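Long-range contacts in alpha-1,3-glucanase (PDB 7C7D), which hydrolyses the alpha-1,3-glucosidic linkages of alpha-1,3-glucan as a thermostable glycosidase of family GH87: residues E63-T68 against G89-R94; A84-G89 against H160-T165; V101-P106 against V179-T184; T113-V118 against V190-F195; G124-Y129 against V186-D191. One frame throughout, in Å; residues are numbered along the deposited sequence.

All five contacts lie in the beta-sandwich domain that sits on the parallel beta-helix. Interactions 1, 2 and 4 meet at one calcium ion, supplying E63, E65, Q91, S88 and D191 between them. Centre to centre, interaction 1 lies 11 Å from interaction 2 and 9 Å from interaction 4. E63 OE1 probably bonds to S88 OG (2.6 Å), and S88 N to D191 OD2 (2.8 Å). Interaction 5 shares V190 and D191 with interaction 4 and joins its sheet to the other. Interaction 3 lies in that second sheet and touches interactions 1, 4 and 5 (F103 CZ to A193 CB 3.7 Å), whereas its nearest atoms are about 7 Å from interaction 2.

Interaction 1 of 5, residues E63-T68 against G89-R94; sequences EAESAT and GRQAVR. With CA (calcium ion), chain C.
E65 and Q91 bind one calcium ion side by side in the beta-sandwich domain, whose sequence family is grouped with the galactose-binding-like domains. The E65 carboxylate is bidentate, with OE1 and OE2 each 2.5 Å from the calcium, while Q91 contributes its backbone O at 2.4 Å. E63 binds through one oxygen, OE2, at 2.3 Å. S88 O, D191 O and D191 OD1 complete a set of seven oxygens. E65 OE1 comes within 3.1 Å of Q91 O, an approach between two acceptors that the shared cation makes tolerable. The E65 side chain reaches the ion by bending: CG stands between the backbone N and the carbonyl carbon (chi1 56°), and a turn at chi2 of -91° swings the carboxylate round. The CB of Q91 packs against that carboxylate, and the chains of E65 and Q91 cross at about a right angle. At G89 a side chain would run into E65 OE2, and the positive phi there also suits glycine.

Further out, the 3-10 turn 64-66 sets the spacing of the two glutamates, with E63 O accepting from both the backbone N and the hydroxyl of S66. R90 carries the loop across to the beta-helix through a salt bridge with D424. V93 and A64 continue the contact as apolar packing, CG2 to CB at 4.0 Å. The Q91 amide folds back on its own loop, its NE2 donating almost straight (169°) to G89 O at 3.1 Å.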
# COMPACT_ATOMS: atom_id res chain seq x y z
N GLU A 63 12.31 11.22 7.05
CA GLU A 63 13.26 10.24 6.54
C GLU A 63 14.50 10.24 7.42
O GLU A 63 15.02 11.29 7.80
CB GLU A 63 13.64 10.57 5.10
CG GLU A 63 12.49 10.50 4.10
CD GLU A 63 12.04 9.08 3.80
OE1 GLU A 63 11.01 8.95 3.11
OE2 GLU A 63 12.69 8.11 4.24
N ALA A 64 15.00 9.04 7.72
CA ALA A 64 16.19 8.96 8.56
C ALA A 64 17.38 9.65 7.92
O ALA A 64 18.21 10.25 8.61
CB ALA A 64 16.51 7.50 8.86
N GLU A 65 17.47 9.60 6.59
CA GLU A 65 18.57 10.22 5.87
C GLU A 65 18.52 11.74 5.92
O GLU A 65 19.50 12.38 5.55
CB GLU A 65 18.59 9.71 4.42
CG GLU A 65 17.27 9.92 3.64
CD GLU A 65 16.29 8.76 3.74
OE1 GLU A 65 16.27 8.04 4.76
OE2 GLU A 65 15.49 8.58 2.79
N SER A 66 17.41 12.32 6.38
CA SER A 66 17.30 13.76 6.58
C SER A 66 17.60 14.17 8.02
O SER A 66 17.56 15.37 8.33
CB SER A 66 15.90 14.26 6.19
OG SER A 66 14.96 14.02 7.23
N ALA A 67 17.90 13.22 8.89
CA ALA A 67 18.17 13.50 10.29
C ALA A 67 19.67 13.51 10.53
O ALA A 67 20.47 13.23 9.64
CB ALA A 67 17.44 12.48 11.17
N THR A 68 20.06 13.88 11.75
CA THR A 68 21.46 13.98 12.10
C THR A 68 21.92 12.66 12.69
O THR A 68 21.27 12.13 13.59
CB THR A 68 21.65 15.11 13.12
OG1 THR A 68 21.15 16.32 12.55
CG2 THR A 68 23.13 15.28 13.46
N GLY A 89 12.30 6.72 -0.05
CA GLY A 89 13.32 7.60 -0.60
C GLY A 89 14.53 6.89 -1.15
O GLY A 89 15.49 7.57 -1.55
N ARG A 90 14.53 5.56 -1.18
CA ARG A 90 15.65 4.75 -1.65
C ARG A 90 16.90 4.93 -0.80
O ARG A 90 18.00 4.61 -1.25
CB ARG A 90 15.96 4.95 -3.14
CG ARG A 90 14.73 4.96 -4.01
CD ARG A 90 13.89 3.68 -3.88
NE ARG A 90 12.75 3.81 -4.78
CZ ARG A 90 12.20 2.83 -5.50
NH1 ARG A 90 12.65 1.58 -5.40
NH2 ARG A 90 11.21 3.13 -6.33
N GLN A 91 16.74 5.46 0.41
CA GLN A 91 17.86 5.74 1.30
C GLN A 91 17.47 5.41 2.72
O GLN A 91 16.30 5.47 3.10
CB GLN A 91 18.27 7.22 1.23
CG GLN A 91 18.77 7.65 -0.13
CD GLN A 91 18.76 9.14 -0.25
OE1 GLN A 91 19.73 9.81 0.10
NE2 GLN A 91 17.65 9.70 -0.73
N ALA A 92 18.47 5.06 3.53
CA ALA A 92 18.28 4.75 4.93
C ALA A 92 19.61 5.00 5.63
O ALA A 92 20.60 5.37 5.00
CB ALA A 92 17.79 3.31 5.11
N VAL A 93 19.63 4.78 6.94
CA VAL A 93 20.83 5.02 7.74
C VAL A 93 21.15 3.75 8.52
O VAL A 93 20.35 3.30 9.34
CB VAL A 93 20.67 6.21 8.70
CG1 VAL A 93 21.92 6.39 9.53
CG2 VAL A 93 20.37 7.49 7.91
N ARG A 94 22.33 3.18 8.26
CA ARG A 94 22.78 1.98 8.96
C ARG A 94 23.45 2.39 10.25
O ARG A 94 24.42 3.17 10.24
CB ARG A 94 23.76 1.20 8.09
CG ARG A 94 24.24 -0.10 8.74
CD ARG A 94 25.04 -0.95 7.77
NE ARG A 94 26.34 -0.36 7.46
CZ ARG A 94 26.71 0.04 6.25
NH1 ARG A 94 25.88 -0.08 5.22
NH2 ARG A 94 27.91 0.57 6.07
CA CA C . 14.42 6.62 3.97

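Interaction 2 of 5, residues A84-G89 against H160-T165; sequences ASEASG and HFYDNT. With CA (calcium ion), chain C.
In the beta-sandwich domain, the carboxylate of E86 accepts from successive backbone N-H groups and so ties the calcium-binding loop to H160 and F161, just ahead of strand 163-169. H160 N donates to E86 OE2 at 2.9 Å on its syn lone pair. F161 N donates to OE1 of E86 at 2.8 Å, also from the syn side but 22° out of the carboxylate plane. The same OE1 takes a bond from a water 2.7 Å away, which in turn accepts from Y162 N, so three successive backbone N-H groups are served by one buried side chain. E86 spans the distance because its chain is extended beyond CG (chi2 -163°). OE2 of E86 lies over one face of the F161 ring, carboxylate and ring planes 32° apart, while OE1 of E86 comes 3.4 Å from CD2 of F161. A glutamine here would turn an NH2 toward one of the two directly bound N-H groups, which would probably lose its acceptor within the fold.

The Y162 ring extends the contact along the loop, its CE1 lying 3.8 Å from CB of E86, while its hydroxyl has its main polar partner at L83. The H160 ring bonds to N402, on the beta-helix side. Two residues beyond E86 the loop delivers S88 O to the calcium at 2.4 Å; between them, A87 CB touches Y162 OH at 3.5 Å.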
# COMPACT_ATOMS: atom_id res chain seq x y z
N ALA A 84 18.68 -0.82 -0.09
CA ALA A 84 18.29 0.56 -0.32
C ALA A 84 17.05 0.67 -1.21
O ALA A 84 16.25 1.60 -1.04
CB ALA A 84 19.44 1.35 -0.92
N SER A 85 16.86 -0.27 -2.14
CA SER A 85 15.75 -0.15 -3.08
C SER A 85 14.41 -0.20 -2.39
O SER A 85 13.44 0.40 -2.88
CB SER A 85 15.82 -1.22 -4.17
OG SER A 85 15.49 -2.52 -3.66
N GLU A 86 14.32 -0.90 -1.26
CA GLU A 86 13.06 -1.01 -0.53
C GLU A 86 12.88 0.07 0.52
O GLU A 86 11.85 0.08 1.21
CB GLU A 86 12.92 -2.40 0.12
CG GLU A 86 12.56 -3.52 -0.85
CD GLU A 86 12.02 -4.76 -0.16
OE1 GLU A 86 12.02 -4.79 1.08
OE2 GLU A 86 11.61 -5.70 -0.87
N ALA A 87 13.84 0.98 0.67
CA ALA A 87 13.70 2.06 1.63
C ALA A 87 12.88 3.20 1.05
O ALA A 87 12.99 3.52 -0.14
CB ALA A 87 15.08 2.59 2.02
N SER A 88 12.06 3.83 1.89
CA SER A 88 11.43 5.09 1.53
C SER A 88 12.50 6.08 1.10
O SER A 88 13.52 6.25 1.78
CB SER A 88 10.68 5.62 2.76
OG SER A 88 9.88 6.74 2.44
N GLY A 89 12.30 6.72 -0.05
CA GLY A 89 13.32 7.60 -0.60
C GLY A 89 14.53 6.89 -1.15
O GLY A 89 15.49 7.57 -1.55
N HIS A 160 11.00 -7.75 1.09
CA HIS A 160 10.37 -7.51 2.39
C HIS A 160 11.43 -7.40 3.50
O HIS A 160 11.33 -8.05 4.54
CB HIS A 160 9.34 -8.60 2.69
CG HIS A 160 8.18 -8.16 3.52
ND1 HIS A 160 7.18 -7.34 3.04
CD2 HIS A 160 7.84 -8.46 4.80
CE1 HIS A 160 6.28 -7.15 3.99
NE2 HIS A 160 6.65 -7.82 5.06
N PHE A 161 12.45 -6.57 3.26
CA PHE A 161 13.58 -6.47 4.19
C PHE A 161 13.25 -5.66 5.43
O PHE A 161 13.90 -5.83 6.47
CB PHE A 161 14.77 -5.80 3.50
CG PHE A 161 15.13 -6.42 2.19
CD1 PHE A 161 15.31 -7.79 2.08
CD2 PHE A 161 15.30 -5.64 1.07
CE1 PHE A 161 15.65 -8.36 0.87
CE2 PHE A 161 15.63 -6.20 -0.14
CZ PHE A 161 15.81 -7.56 -0.25
N TYR A 162 12.29 -4.75 5.34
CA TYR A 162 11.98 -3.82 6.41
C TYR A 162 10.79 -4.31 7.21
O TYR A 162 10.14 -5.30 6.88
CB TYR A 162 11.75 -2.40 5.85
CG TYR A 162 13.00 -1.78 5.25
CD1 TYR A 162 13.38 -2.07 3.95
CD2 TYR A 162 13.82 -0.94 6.00
CE1 TYR A 162 14.53 -1.54 3.40
CE2 TYR A 162 14.99 -0.41 5.47
CZ TYR A 162 15.33 -0.71 4.17
OH TYR A 162 16.49 -0.19 3.64
N ASP A 163 10.50 -3.57 8.28
CA ASP A 163 9.44 -3.87 9.23
C ASP A 163 9.17 -2.56 9.95
O ASP A 163 9.98 -1.64 9.90
CB ASP A 163 9.94 -4.94 10.22
CG ASP A 163 8.86 -5.43 11.14
OD1 ASP A 163 7.76 -5.72 10.64
OD2 ASP A 163 9.14 -5.53 12.36
N ASN A 164 8.02 -2.49 10.63
CA ASN A 164 7.64 -1.30 11.37
C ASN A 164 7.46 -1.66 12.84
O ASN A 164 6.79 -2.64 13.18
CB ASN A 164 6.37 -0.67 10.81
CG ASN A 164 6.63 0.05 9.50
OD1 ASN A 164 6.83 1.26 9.48
ND2 ASN A 164 6.65 -0.70 8.40
N THR A 165 8.07 -0.86 13.70
CA THR A 165 7.96 -1.04 15.14
C THR A 165 7.48 0.27 15.74
O THR A 165 7.86 1.35 15.29
CB THR A 165 9.31 -1.49 15.72
OG1 THR A 165 9.16 -1.75 17.11
CG2 THR A 165 10.41 -0.45 15.48
CA CA C . 14.42 6.62 3.97
O HOH W 1 10.52 -3.91 3.15

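Interaction 3 of 5, residues V101-P106 against V179-T184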
# COMPACT_ATOMS: atom_id res chain seq x y z
N VAL A 101 20.56 8.10 15.36
CA VAL A 101 19.98 9.06 14.44
C VAL A 101 19.07 9.96 15.25
O VAL A 101 18.25 9.47 16.04
CB VAL A 101 19.25 8.37 13.27
CG1 VAL A 101 18.21 7.40 13.77
CG2 VAL A 101 18.62 9.41 12.36
N GLU A 102 19.27 11.26 15.12
CA GLU A 102 18.59 12.26 15.94
C GLU A 102 17.61 13.01 15.05
O GLU A 102 18.02 13.76 14.16
CB GLU A 102 19.62 13.22 16.53
CG GLU A 102 19.03 14.28 17.43
CD GLU A 102 20.10 15.14 18.06
OE1 GLU A 102 21.29 14.80 17.95
OE2 GLU A 102 19.74 16.16 18.69
N PHE A 103 16.32 12.79 15.29
CA PHE A 103 15.27 13.41 14.50
C PHE A 103 14.84 14.71 15.16
O PHE A 103 14.71 14.79 16.38
CB PHE A 103 14.05 12.49 14.44
CG PHE A 103 14.25 11.25 13.64
CD1 PHE A 103 13.96 11.23 12.29
CD2 PHE A 103 14.70 10.09 14.24
CE1 PHE A 103 14.14 10.08 11.54
CE2 PHE A 103 14.88 8.93 13.50
CZ PHE A 103 14.60 8.93 12.15
N THR A 104 14.59 15.72 14.34
CA THR A 104 13.89 16.90 14.80
C THR A 104 12.40 16.64 14.64
O THR A 104 11.92 16.34 13.54
CB THR A 104 14.33 18.14 14.02
OG1 THR A 104 15.70 18.41 14.31
CG2 THR A 104 13.49 19.35 14.44
N VAL A 105 11.67 16.73 15.75
CA VAL A 105 10.24 16.41 15.76
C VAL A 105 9.50 17.39 14.85
O VAL A 105 9.68 18.61 14.99
CB VAL A 105 9.71 16.46 17.20
CG1 VAL A 105 8.22 16.32 17.23
CG2 VAL A 105 10.36 15.37 18.03
N PRO A 106 8.68 16.92 13.90
CA PRO A 106 8.04 17.82 12.95
C PRO A 106 6.71 18.42 13.41
O PRO A 106 6.24 19.37 12.79
CB PRO A 106 7.80 16.90 11.74
CG PRO A 106 7.53 15.57 12.37
CD PRO A 106 8.47 15.50 13.55
N VAL A 179 14.10 13.58 19.01
CA VAL A 179 13.93 12.17 19.33
C VAL A 179 15.09 11.43 18.69
O VAL A 179 15.28 11.51 17.46
CB VAL A 179 12.58 11.63 18.83
CG1 VAL A 179 12.51 10.11 19.00
CG2 VAL A 179 11.43 12.29 19.58
N THR A 180 15.87 10.74 19.50
CA THR A 180 17.06 10.04 19.04
C THR A 180 16.86 8.54 19.19
O THR A 180 16.41 8.07 20.24
CB THR A 180 18.30 10.49 19.82
OG1 THR A 180 18.48 11.90 19.64
CG2 THR A 180 19.54 9.77 19.33
N LEU A 181 17.19 7.81 18.13
CA LEU A 181 17.21 6.36 18.16
C LEU A 181 18.66 5.92 18.23
O LEU A 181 19.49 6.36 17.43
CB LEU A 181 16.56 5.80 16.89
CG LEU A 181 15.17 6.35 16.55
CD1 LEU A 181 14.63 5.68 15.29
CD2 LEU A 181 14.22 6.17 17.72
N GLN A 182 18.97 5.07 19.21
CA GLN A 182 20.34 4.66 19.49
C GLN A 182 20.43 3.14 19.43
O GLN A 182 19.77 2.45 20.22
CB GLN A 182 20.79 5.16 20.86
CG GLN A 182 22.22 4.82 21.21
CD GLN A 182 22.95 5.99 21.79
OE1 GLN A 182 23.11 7.03 21.15
NE2 GLN A 182 23.37 5.86 23.04
N ALA A 183 21.25 2.62 18.52
CA ALA A 183 21.45 1.18 18.42
C ALA A 183 22.36 0.73 19.56
O ALA A 183 23.26 1.46 19.95
CB ALA A 183 22.10 0.83 17.08
N THR A 184 22.12 -0.46 20.09
CA THR A 184 22.89 -0.93 21.24
C THR A 184 23.29 -2.40 21.15
O THR A 184 24.38 -2.78 21.60
CB THR A 184 22.14 -0.71 22.56
OG1 THR A 184 20.91 -1.44 22.54
CG2 THR A 184 21.87 0.77 22.81
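F103 and L181 are brought together by similar first torsions: each has CG anti to its carbonyl carbon, with chi1 -69° for F103 and -51° for L181, and the two chains slant across one another until CE2 of F103 lies 3.7 Å from CD1 of L181. V101 and L181 instead run side by side in the same direction, V101 CG1 to L181 CB at 3.9 Å. The F103 ring also turns an edge to the neighbouring strand: V179 O lies in the ring plane, 3.6 Å from CD2 of F103. Beyond it V105 reaches back to V179, with 3.6 Å between their CG2 atoms.

Beneath these side chains four backbone hydrogen bonds hold the strands. V101 and L181 form a hydrogen-bonded pair: V101 N to L181 O and L181 N to V101 O are both 2.9 Å. F103 and V179 form another, F103 N to V179 O being the shorter bond at 2.7 Å. E102 and T180, the non-hydrogen-bonded pair between them, project to the other face, where E102 CG comes within 3.3 Å of T180 OG1.

The F103 ring further touches A64, V62 and A193, which belong to or adjoin the facing sheet. With an alanine in place of F103 a gap would probably open beside L181 and A193, leaving the leucine side chain free to shift. V101, F103, V179 and L181 thus form an apolar patch on the inner face of an antiparallel sheet, as is typical of a beta-sandwich whose two layers meet through such residues.

Interaction 4 of 5, residues T113-V118 against V190-F195. With CA (calcium ion), chain C.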
# COMPACT_ATOMS: atom_id res chain seq x y z
N THR A 113 6.41 5.53 15.19
CA THR A 113 6.53 4.31 14.38
C THR A 113 7.79 4.43 13.54
O THR A 113 8.02 5.47 12.91
CB THR A 113 5.32 4.11 13.48
OG1 THR A 113 4.13 4.05 14.28
CG2 THR A 113 5.44 2.81 12.69
N VAL A 114 8.61 3.38 13.53
CA VAL A 114 9.89 3.39 12.83
C VAL A 114 9.94 2.24 11.85
O VAL A 114 9.72 1.08 12.22
CB VAL A 114 11.06 3.30 13.82
CG1 VAL A 114 12.39 3.31 13.08
CG2 VAL A 114 11.00 4.44 14.82
N ALA A 115 10.24 2.55 10.59
CA ALA A 115 10.51 1.53 9.58
C ALA A 115 12.01 1.25 9.56
O ALA A 115 12.81 2.18 9.48
CB ALA A 115 10.03 1.99 8.21
N TYR A 116 12.38 -0.02 9.63
CA TYR A 116 13.77 -0.39 9.86
C TYR A 116 13.99 -1.79 9.30
O TYR A 116 13.05 -2.53 9.02
CB TYR A 116 14.08 -0.41 11.37
CG TYR A 116 13.40 -1.60 12.00
CD1 TYR A 116 12.06 -1.54 12.37
CD2 TYR A 116 14.07 -2.82 12.13
CE1 TYR A 116 11.40 -2.65 12.87
CE2 TYR A 116 13.41 -3.93 12.61
CZ TYR A 116 12.09 -3.84 12.98
OH TYR A 116 11.44 -4.95 13.48
N SER A 117 15.27 -2.17 9.19
CA SER A 117 15.66 -3.53 8.87
C SER A 117 16.80 -3.95 9.81
O SER A 117 17.64 -3.12 10.16
CB SER A 117 16.15 -3.62 7.42
OG SER A 117 16.51 -4.93 7.06
N VAL A 118 16.81 -5.21 10.21
CA VAL A 118 17.98 -5.81 10.87
C VAL A 118 18.36 -7.04 10.09
O VAL A 118 17.55 -7.59 9.32
CB VAL A 118 17.71 -6.13 12.36
CG1 VAL A 118 17.39 -4.87 13.15
CG2 VAL A 118 16.63 -7.19 12.50
N VAL A 190 17.81 2.20 9.72
CA VAL A 190 16.61 2.99 9.96
C VAL A 190 16.22 3.72 8.68
O VAL A 190 17.04 4.45 8.10
CB VAL A 190 16.82 3.98 11.12
CG1 VAL A 190 15.55 4.76 11.39
CG2 VAL A 190 17.27 3.23 12.38
N ASP A 191 14.98 3.54 8.25
CA ASP A 191 14.51 4.11 6.99
C ASP A 191 13.82 5.46 7.18
O ASP A 191 14.18 6.45 6.53
CB ASP A 191 13.56 3.10 6.34
CG ASP A 191 13.01 3.58 5.01
OD1 ASP A 191 13.51 4.60 4.47
OD2 ASP A 191 12.07 2.92 4.51
N VAL A 192 12.80 5.49 8.04
CA VAL A 192 11.91 6.63 8.18
C VAL A 192 11.20 6.46 9.51
O VAL A 192 10.97 5.33 9.96
CB VAL A 192 10.93 6.72 6.98
CG1 VAL A 192 10.16 5.41 6.76
CG2 VAL A 192 9.97 7.91 7.13
N ALA A 193 10.87 7.57 10.16
CA ALA A 193 10.14 7.56 11.42
C ALA A 193 8.89 8.42 11.28
O ALA A 193 8.92 9.50 10.69
CB ALA A 193 11.01 8.09 12.56
N ASP A 194 7.78 7.93 11.84
CA ASP A 194 6.50 8.62 11.82
C ASP A 194 6.20 9.14 13.22
O ASP A 194 6.29 8.39 14.20
CB ASP A 194 5.36 7.69 11.40
CG ASP A 194 5.63 6.94 10.11
OD1 ASP A 194 6.36 7.44 9.23
OD2 ASP A 194 5.09 5.82 9.97
N PHE A 195 5.83 10.42 13.31
CA PHE A 195 5.54 11.07 14.58
C PHE A 195 4.06 11.38 14.63
O PHE A 195 3.56 12.16 13.81
CB PHE A 195 6.39 12.34 14.70
CG PHE A 195 7.86 12.07 14.78
CD1 PHE A 195 8.62 11.90 13.63
CD2 PHE A 195 8.47 11.92 16.01
CE1 PHE A 195 9.97 11.63 13.71
CE2 PHE A 195 9.83 11.64 16.10
CZ PHE A 195 10.58 11.49 14.94
CA CA C . 14.42 6.62 3.97
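A beta bulge beside the calcium site interrupts the pairing of strands 113-117 and 190-195: D191 and V192 together face the single residue A115. D191 N donates to A115 O at 2.8 Å, and A115 N donates to V192 O at 2.9 Å, nearly along the C=O axis. At the bulge D191 takes a helix-like psi of -55°, and its own O, on the side away from strand 113-117, goes to the calcium at 2.6 Å, with A64 N as a further partner. The side chain joins it, CG anti to the backbone N (chi1 180°), placing OD1 of D191 2.3 Å from the metal. The other carboxylate oxygen, OD2, probably accepts from S88 N, which would steady the group.

Toward T113 the ladder is regular: T113 and D194 share two bonds, D194 N to T113 O being 2.7 Å. The CB of A115 meets V192 CG1 at 3.7 Å on one face; on the other, V114 and V190 touch diagonally through their CG1 atoms. The D194 carboxylate accepts a hydrogen bond from S61 and forms a salt bridge with R372. This is an antiparallel strand pair of a beta-sandwich, in which a beta bulge presents a chelating aspartate to a metal.

Interaction 5 of 5, residues G124-Y129 against V186-D191. With CA (calcium ion), chain C.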
# COMPACT_ATOMS: atom_id res chain seq x y z
N GLY A 124 16.77 -7.56 18.25
CA GLY A 124 17.26 -6.82 19.40
C GLY A 124 16.33 -5.67 19.73
O GLY A 124 15.11 -5.77 19.55
N THR A 125 16.90 -4.58 20.21
CA THR A 125 16.11 -3.42 20.56
C THR A 125 16.81 -2.18 20.05
O THR A 125 17.99 -2.20 19.69
CB THR A 125 15.89 -3.30 22.08
OG1 THR A 125 17.16 -3.31 22.74
CG2 THR A 125 15.04 -4.45 22.59
N LEU A 126 16.06 -1.08 20.02
CA LEU A 126 16.56 0.22 19.61
C LEU A 126 16.16 1.20 20.69
O LEU A 126 14.96 1.35 20.97
CB LEU A 126 15.94 0.59 18.26
CG LEU A 126 16.48 1.79 17.48
CD1 LEU A 126 17.97 1.70 17.20
CD2 LEU A 126 15.71 1.92 16.18
N ASP A 127 17.14 1.84 21.32
CA ASP A 127 16.84 2.75 22.41
C ASP A 127 16.29 4.07 21.88
O ASP A 127 16.59 4.48 20.75
CB ASP A 127 18.10 3.02 23.25
CG ASP A 127 18.40 1.90 24.23
OD1 ASP A 127 17.61 0.94 24.31
OD2 ASP A 127 19.44 1.98 24.93
N VAL A 128 15.46 4.72 22.70
CA VAL A 128 14.83 5.98 22.35
C VAL A 128 15.20 7.01 23.41
O VAL A 128 15.04 6.77 24.61
CB VAL A 128 13.30 5.84 22.24
CG1 VAL A 128 12.67 7.14 21.75
CG2 VAL A 128 12.93 4.69 21.30
N TYR A 129 15.70 8.16 22.95
CA TYR A 129 16.01 9.30 23.80
C TYR A 129 15.13 10.46 23.37
O TYR A 129 14.85 10.62 22.17
CB TYR A 129 17.48 9.71 23.67
CG TYR A 129 18.48 8.74 24.25
CD1 TYR A 129 18.71 7.51 23.65
CD2 TYR A 129 19.21 9.06 25.38
CE1 TYR A 129 19.63 6.62 24.17
CE2 TYR A 129 20.13 8.18 25.92
CZ TYR A 129 20.33 6.96 25.31
OH TYR A 129 21.25 6.08 25.84
N VAL A 186 22.18 -4.65 18.24
CA VAL A 186 22.04 -5.20 16.90
C VAL A 186 22.19 -4.03 15.94
O VAL A 186 21.84 -2.89 16.27
CB VAL A 186 20.68 -5.92 16.72
CG1 VAL A 186 19.50 -4.96 16.92
CG2 VAL A 186 20.60 -6.61 15.36
N GLN A 187 22.73 -4.30 14.76
CA GLN A 187 22.88 -3.26 13.75
C GLN A 187 21.52 -3.00 13.11
O GLN A 187 20.88 -3.93 12.61
CB GLN A 187 23.89 -3.70 12.70
CG GLN A 187 24.22 -2.67 11.64
CD GLN A 187 25.04 -3.27 10.52
OE1 GLN A 187 24.54 -4.07 9.74
NE2 GLN A 187 26.31 -2.89 10.46
N VAL A 188 21.07 -1.75 13.12
CA VAL A 188 19.73 -1.41 12.66
C VAL A 188 19.85 -0.42 11.51
O VAL A 188 20.51 0.62 11.65
CB VAL A 188 18.86 -0.81 13.78
CG1 VAL A 188 17.44 -0.58 13.28
CG2 VAL A 188 18.87 -1.72 15.01
N THR A 189 19.21 -0.72 10.39
CA THR A 189 19.12 0.20 9.28
C THR A 189 17.77 0.91 9.39
O THR A 189 16.72 0.29 9.24
CB THR A 189 19.28 -0.54 7.95
OG1 THR A 189 20.59 -1.12 7.92
CG2 THR A 189 19.13 0.42 6.78
N VAL A 190 17.81 2.20 9.72
CA VAL A 190 16.61 2.99 9.96
C VAL A 190 16.22 3.72 8.68
O VAL A 190 17.04 4.45 8.10
CB VAL A 190 16.82 3.98 11.12
CG1 VAL A 190 15.55 4.76 11.39
CG2 VAL A 190 17.27 3.23 12.38
N ASP A 191 14.98 3.54 8.25
CA ASP A 191 14.51 4.11 6.99
C ASP A 191 13.82 5.46 7.18
O ASP A 191 14.18 6.45 6.53
CB ASP A 191 13.56 3.10 6.34
CG ASP A 191 13.01 3.58 5.01
OD1 ASP A 191 13.51 4.60 4.47
OD2 ASP A 191 12.07 2.92 4.51
CA CA C . 14.42 6.62 3.97
O HOH W 2 20.41 -1.94 18.53
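No direct hydrogen bond joins G124-Y129 to V186-D191; at their near end a single water donates to two carbonyls, T125 O at 2.7 Å and V186 O at 2.8 Å, and so satisfies an acceptor on each side. G124 lies against V186 here, its CA 3.8 Å from V186 CG1. That methyl stands between the backbone N and the carbonyl carbon of its own residue (chi1 61°), which aims it at the glycine. Any CB at G124 would collide with V186 CG1, so the absence of a side chain is what allows this approach. The CB of T125 points away from V186, yet its hydroxyl is hydrogen-bonded to N185, the residue just before V186.

The two segments then diverge, the directions of their touching parts being 45° apart. Strand 124-129 belongs to one sheet of the beta-sandwich and strand 188-191 to the other, and L126 bridges the space between them. Its CB does not aim straight at the far strand, yet the methyls get there through a chi2 of 56°, one branch for each of two valines. CD1 of L126 meets V188 CG2 at 4.2 Å, the two side chains slanting past each other. CD2 of L126 reaches V190 CG2 at 4.3 Å, two residues further along the strand. L126 is backed within its own sheet by L181, while V190 touches A64 and L95 on its side of the interface.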